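Local atomic coordinates of AxyAgu115A (Amphibacillus xylanus NBRC 15112, PDB entry 6NPS), a protein that probably hydrolyses glycosidic bonds as a family GH115 alpha-glucuronidase, removing glucuronic acid side groups from glucuronoxylan-type hemicellulose. Residues 316-328 against 356-369. The protein carries 3 engineered substitutions. Sequence-based numbering, arbitrary orientation.
Sequences TLEDNINLLRDVI and VEPFFYGDENTPGL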
loop_
_atom_site.group_PDB
_atom_site.type_symbol
_atom_site.label_atom_id
_atom_site.label_comp_id
_atom_site.label_asym_id
_atom_site.label_seq_id
_atom_site.Cartn_x
_atom_site.Cartn_y
_atom_site.Cartn_z
ATOM N N THR A 316 -13.055 1.902 -40.807
ATOM C CA THR A 316 -12.538 0.613 -41.221
ATOM C C THR A 316 -11.072 0.757 -41.634
ATOM O O THR A 316 -10.484 1.844 -41.607
ATOM C CB THR A 316 -13.379 0.054 -42.368
ATOM O OG1 THR A 316 -13.117 0.803 -43.559
ATOM C CG2 THR A 316 -14.869 0.169 -42.042
ATOM N N LEU A 317 -10.472 -0.362 -42.019
ATOM C CA LEU A 317 -9.134 -0.309 -42.583
ATOM C C LEU A 317 -9.164 0.031 -44.073
ATOM O O LEU A 317 -8.264 0.724 -44.560
ATOM C CB LEU A 317 -8.409 -1.636 -42.337
ATOM C CG LEU A 317 -6.930 -1.729 -42.721
ATOM C CD1 LEU A 317 -6.111 -0.740 -41.911
ATOM C CD2 LEU A 317 -6.393 -3.160 -42.552
ATOM N N GLU A 318 -10.177 -0.437 -44.813
ATOM C CA GLU A 318 -10.252 -0.077 -46.226
ATOM C C GLU A 318 -10.608 1.394 -46.408
ATOM O O GLU A 318 -10.159 2.019 -47.375
ATOM C CB GLU A 318 -11.254 -0.964 -46.960
ATOM C CG GLU A 318 -12.648 -0.875 -46.412
ATOM C CD GLU A 318 -13.710 -1.072 -47.479
ATOM O OE1 GLU A 318 -13.335 -1.220 -48.662
ATOM O OE2 GLU A 318 -14.916 -1.056 -47.136
ATOM N N ASP A 319 -11.386 1.976 -45.489
ATOM C CA ASP A 319 -11.714 3.395 -45.603
ATOM C C ASP A 319 -10.480 4.259 -45.377
ATOM O O ASP A 319 -10.180 5.150 -46.177
ATOM C CB ASP A 319 -12.834 3.766 -44.623
ATOM C CG ASP A 319 -14.193 3.180 -45.030
ATOM O OD1 ASP A 319 -14.223 2.098 -45.659
ATOM O OD2 ASP A 319 -15.234 3.801 -44.720
ATOM N N ASN A 320 -9.690 3.903 -44.374
ATOM C CA ASN A 320 -8.468 4.635 -44.099
ATOM C C ASN A 320 -7.546 4.543 -45.312
ATOM O O ASN A 320 -6.877 5.514 -45.665
ATOM C CB ASN A 320 -7.773 4.078 -42.857
ATOM C CG ASN A 320 -8.226 4.758 -41.580
ATOM O OD1 ASN A 320 -7.896 5.918 -41.331
ATOM N ND2 ASN A 320 -8.986 4.040 -40.763
ATOM N N ILE A 321 -7.512 3.373 -45.947
ATOM C CA ILE A 321 -6.662 3.170 -47.115
ATOM C C ILE A 321 -7.265 3.830 -48.357
ATOM O O ILE A 321 -6.543 4.414 -49.167
ATOM C CB ILE A 321 -6.407 1.664 -47.313
ATOM C CG1 ILE A 321 -5.525 1.136 -46.179
ATOM C CG2 ILE A 321 -5.772 1.373 -48.684
ATOM C CD1 ILE A 321 -5.544 -0.359 -46.067
ATOM N N ASN A 322 -8.589 3.774 -48.513
ATOM C CA ASN A 322 -9.241 4.458 -49.634
ATOM C C ASN A 322 -9.004 5.967 -49.591
ATOM O O ASN A 322 -8.911 6.624 -50.643
ATOM C CB ASN A 322 -10.752 4.167 -49.632
ATOM C CG ASN A 322 -11.083 2.745 -50.081
ATOM O OD1 ASN A 322 -10.290 2.094 -50.767
ATOM N ND2 ASN A 322 -12.261 2.254 -49.689
ATOM N N LEU A 323 -8.927 6.535 -48.390
ATOM C CA LEU A 323 -8.699 7.968 -48.256
ATOM C C LEU A 323 -7.266 8.341 -48.643
ATOM O O LEU A 323 -7.053 9.206 -49.501
ATOM C CB LEU A 323 -9.028 8.403 -46.825
ATOM C CG LEU A 323 -8.859 9.883 -46.479
ATOM C CD1 LEU A 323 -10.090 10.695 -46.924
ATOM C CD2 LEU A 323 -8.541 10.038 -44.977
ATOM N N LEU A 324 -6.268 7.683 -48.028
ATOM C CA LEU A 324 -4.867 7.998 -48.319
ATOM C C LEU A 324 -4.550 7.870 -49.800
ATOM O O LEU A 324 -3.789 8.671 -50.349
ATOM C CB LEU A 324 -3.937 7.095 -47.514
ATOM C CG LEU A 324 -3.687 7.618 -46.099
ATOM C CD1 LEU A 324 -2.567 6.835 -45.409
ATOM C CD2 LEU A 324 -3.408 9.127 -46.095
ATOM N N ARG A 325 -5.103 6.865 -50.466
ATOM C CA ARG A 325 -4.874 6.744 -51.899
ATOM C C ARG A 325 -5.381 7.972 -52.639
ATOM O O ARG A 325 -4.785 8.394 -53.641
ATOM C CB ARG A 325 -5.543 5.478 -52.428
ATOM C CG ARG A 325 -4.836 4.866 -53.637
ATOM C CD ARG A 325 -5.513 3.581 -54.094
ATOM N NE ARG A 325 -5.464 2.523 -53.081
ATOM C CZ ARG A 325 -4.479 1.633 -52.964
ATOM N NH1 ARG A 325 -3.439 1.667 -53.792
ATOM N NH2 ARG A 325 -4.539 0.703 -52.019
ATOM N N ASP A 326 -6.502 8.540 -52.164
ATOM C CA ASP A 326 -7.120 9.673 -52.838
ATOM C C ASP A 326 -6.323 10.933 -52.571
ATOM O O ASP A 326 -6.017 11.706 -53.486
ATOM C CB ASP A 326 -8.583 9.839 -52.382
ATOM C CG ASP A 326 -9.442 10.592 -53.415
ATOM O OD1 ASP A 326 -10.672 10.752 -53.203
ATOM O OD2 ASP A 326 -8.887 11.025 -54.449
ATOM N N VAL A 327 -6.002 11.176 -51.310
ATOM C CA VAL A 327 -5.183 12.325 -50.954
ATOM C C VAL A 327 -3.898 12.352 -51.785
ATOM O O VAL A 327 -3.623 13.321 -52.509
ATOM C CB VAL A 327 -4.903 12.305 -49.444
ATOM C CG1 VAL A 327 -3.844 13.300 -49.084
ATOM C CG2 VAL A 327 -6.209 12.555 -48.656
ATOM N N ILE A 328 -3.127 11.254 -51.742
ATOM C CA ILE A 328 -1.809 11.224 -52.385
ATOM C C ILE A 328 -1.918 11.508 -53.878
ATOM O O ILE A 328 -1.126 12.275 -54.449
ATOM C CB ILE A 328 -1.101 9.876 -52.109
ATOM C CG1 ILE A 328 -0.606 9.844 -50.670
ATOM C CG2 ILE A 328 0.042 9.708 -53.082
ATOM C CD1 ILE A 328 -0.180 8.450 -50.087
ATOM N N VAL A 356 -0.473 4.466 -39.348
ATOM C CA VAL A 356 -0.353 4.471 -40.809
ATOM C C VAL A 356 0.352 3.204 -41.315
ATOM O O VAL A 356 0.051 2.722 -42.422
ATOM C CB VAL A 356 0.368 5.748 -41.302
ATOM C CG1 VAL A 356 0.338 5.810 -42.844
ATOM C CG2 VAL A 356 -0.254 7.016 -40.692
ATOM N N GLU A 357 1.309 2.659 -40.542
ATOM C CA GLU A 357 1.981 1.410 -40.921
ATOM C C GLU A 357 0.997 0.285 -41.248
ATOM O O GLU A 357 1.163 -0.357 -42.299
ATOM C CB GLU A 357 2.980 0.987 -39.824
ATOM C CG GLU A 357 4.007 -0.090 -40.254
ATOM C CD GLU A 357 4.951 -0.553 -39.116
ATOM O OE1 GLU A 357 4.448 -1.118 -38.113
ATOM O OE2 GLU A 357 6.198 -0.370 -39.236
ATOM N N PRO A 358 -0.043 0.006 -40.440
ATOM C CA PRO A 358 -1.107 -0.898 -40.928
ATOM C C PRO A 358 -1.772 -0.431 -42.226
ATOM O O PRO A 358 -2.259 -1.265 -42.996
ATOM C CB PRO A 358 -2.103 -0.929 -39.759
ATOM C CG PRO A 358 -1.258 -0.673 -38.543
ATOM C CD PRO A 358 -0.214 0.316 -38.999
ATOM N N PHE A 359 -1.817 0.876 -42.489
ATOM C CA PHE A 359 -2.448 1.346 -43.722
ATOM C C PHE A 359 -1.590 1.000 -44.928
ATOM O O PHE A 359 -2.118 0.755 -46.021
ATOM C CB PHE A 359 -2.693 2.858 -43.663
ATOM C CG PHE A 359 -3.616 3.301 -42.539
ATOM C CD1 PHE A 359 -4.445 2.398 -41.885
ATOM C CD2 PHE A 359 -3.664 4.636 -42.158
ATOM C CE1 PHE A 359 -5.295 2.815 -40.865
ATOM C CE2 PHE A 359 -4.513 5.058 -41.141
ATOM C CZ PHE A 359 -5.326 4.146 -40.492
ATOM N N PHE A 360 -0.270 0.938 -44.730
ATOM C CA PHE A 360 0.649 0.723 -45.845
ATOM C C PHE A 360 0.553 -0.712 -46.363
ATOM O O PHE A 360 0.363 -0.942 -47.568
ATOM C CB PHE A 360 2.079 1.070 -45.395
ATOM C CG PHE A 360 3.142 0.804 -46.443
ATOM C CD1 PHE A 360 3.145 1.497 -47.648
ATOM C CD2 PHE A 360 4.138 -0.139 -46.213
ATOM C CE1 PHE A 360 4.128 1.255 -48.604
ATOM C CE2 PHE A 360 5.117 -0.390 -47.158
ATOM C CZ PHE A 360 5.118 0.304 -48.354
ATOM N N TYR A 361 0.633 -1.689 -45.456
ATOM C CA TYR A 361 0.687 -3.094 -45.856
ATOM C C TYR A 361 -0.695 -3.640 -46.237
ATOM O O TYR A 361 -0.862 -4.216 -47.321
ATOM C CB TYR A 361 1.311 -3.910 -44.731
ATOM C CG TYR A 361 2.749 -3.535 -44.420
ATOM C CD1 TYR A 361 3.757 -3.702 -45.369
ATOM C CD2 TYR A 361 3.109 -3.053 -43.160
ATOM C CE1 TYR A 361 5.072 -3.378 -45.086
ATOM C CE2 TYR A 361 4.434 -2.731 -42.859
ATOM C CZ TYR A 361 5.409 -2.898 -43.830
ATOM O OH TYR A 361 6.715 -2.568 -43.525
ATOM N N GLY A 362 -1.698 -3.451 -45.368
ATOM C CA GLY A 362 -3.046 -3.968 -45.582
ATOM C C GLY A 362 -3.323 -5.274 -44.855
ATOM O O GLY A 362 -2.824 -5.476 -43.742
ATOM N N ASP A 363 -4.138 -6.096 -45.442
ATOM C CA ASP A 363 -4.493 -7.365 -44.877
ATOM C C ASP A 363 -4.979 -8.273 -45.963
ATOM O O ASP A 363 -5.061 -7.891 -47.116
ATOM C CB ASP A 363 -5.497 -7.241 -43.736
ATOM C CG ASP A 363 -6.910 -6.908 -44.197
ATOM O OD1 ASP A 363 -7.700 -6.583 -43.308
ATOM O OD2 ASP A 363 -7.246 -6.954 -45.401
ATOM N N GLU A 364 -5.410 -9.448 -45.552
ATOM C CA GLU A 364 -5.844 -10.465 -46.472
ATOM C C GLU A 364 -6.965 -9.972 -47.373
ATOM O O GLU A 364 -6.958 -10.253 -48.578
ATOM C CB GLU A 364 -6.376 -11.636 -45.644
ATOM C CG GLU A 364 -5.591 -11.924 -44.362
ATOM C CD GLU A 364 -6.234 -11.362 -43.094
ATOM O OE1 GLU A 364 -5.590 -11.400 -42.018
ATOM O OE2 GLU A 364 -7.378 -10.870 -43.168
ATOM N N ASN A 365 -7.946 -9.301 -46.774
ATOM C CA ASN A 365 -9.074 -8.685 -47.481
ATOM C C ASN A 365 -8.880 -7.416 -48.287
ATOM O O ASN A 365 -9.354 -7.283 -49.388
ATOM C CB ASN A 365 -10.173 -8.454 -46.487
ATOM C CG ASN A 365 -10.858 -9.723 -46.126
ATOM O OD1 ASN A 365 -10.408 -10.796 -46.487
ATOM N ND2 ASN A 365 -11.958 -9.611 -45.381
ATOM N N THR A 366 -8.172 -6.494 -47.663
ATOM C CA THR A 366 -7.819 -5.164 -48.133
ATOM C C THR A 366 -6.423 -5.209 -48.749
ATOM O O THR A 366 -5.424 -5.186 -48.013
ATOM C CB THR A 366 -7.874 -4.154 -46.978
ATOM O OG1 THR A 366 -8.992 -4.454 -46.133
ATOM C CG2 THR A 366 -8.019 -2.737 -47.505
ATOM N N PRO A 367 -6.298 -5.294 -50.082
ATOM C CA PRO A 367 -4.965 -5.263 -50.706
ATOM C C PRO A 367 -4.476 -3.844 -50.434
ATOM O O PRO A 367 -5.025 -2.882 -50.982
ATOM C CB PRO A 367 -5.255 -5.601 -52.176
ATOM C CG PRO A 367 -6.680 -5.183 -52.390
ATOM C CD PRO A 367 -7.385 -5.400 -51.075
ATOM N N GLY A 368 -3.433 -3.722 -49.601
ATOM C CA GLY A 368 -2.988 -2.475 -48.986
ATOM C C GLY A 368 -2.323 -1.455 -49.906
ATOM O O GLY A 368 -2.278 -1.602 -51.135
ATOM N N LEU A 369 -1.777 -0.399 -49.287
ATOM C CA LEU A 369 -1.249 0.743 -50.028
ATOM C C LEU A 369 0.142 0.498 -50.609
ATOM O O LEU A 369 0.534 1.196 -51.553
ATOM C CB LEU A 369 -1.223 1.980 -49.124
ATOM C CG LEU A 369 -1.122 3.345 -49.821
ATOM C CD1 LEU A 369 -1.993 3.424 -51.083
ATOM C CD2 LEU A 369 -1.516 4.457 -48.866
#
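F359 sits as a knob in a hole formed by L317, N320, I321 and L324 of helix 317-328. N320 covers one face of its ring. The CB of N320 makes a CH-pi contact 3.6 Å from the F359 ring centroid, offset toward the rim. N320 ND2 donates to T316 O at 2.8 Å, which ties the amide to the start of its own helix. L317 meets the ring at its edge, with CD1 3.6 Å from F359 CD1. With CG anti to the backbone N (chi1 -173°), the L317 side chain extends toward helix 356-361 and the loop after it, and its other methyl, CD2, meets D363 OD1. L324 CD1 reaches the ring obliquely and also touches V356.

L369 fills the other end of the contact. Its two methyls divide the work: CD2 packs 3.8 Å from L324 CB, while CD1 lies over one face of the R325 guanidinium. R325 bends at chi3, and its NH2 makes a weak hydrogen bond to G368 O at 3.3 Å, near the guanidinium plane. Between these ends, I321 CD1 meets T366 CG2 at 3.7 Å.

The axes of segments 317-328 and 356-361 come within 9.4 Å and cross at -82°, nearly a right angle. Helix 317-328 thus packs against helix 356-361 and the loop 362-369. The two segments follow neighbouring strands, 298-300 and 348-351, of the eight-stranded parallel sheet, consistent with the TIM-barrel clan of GH115.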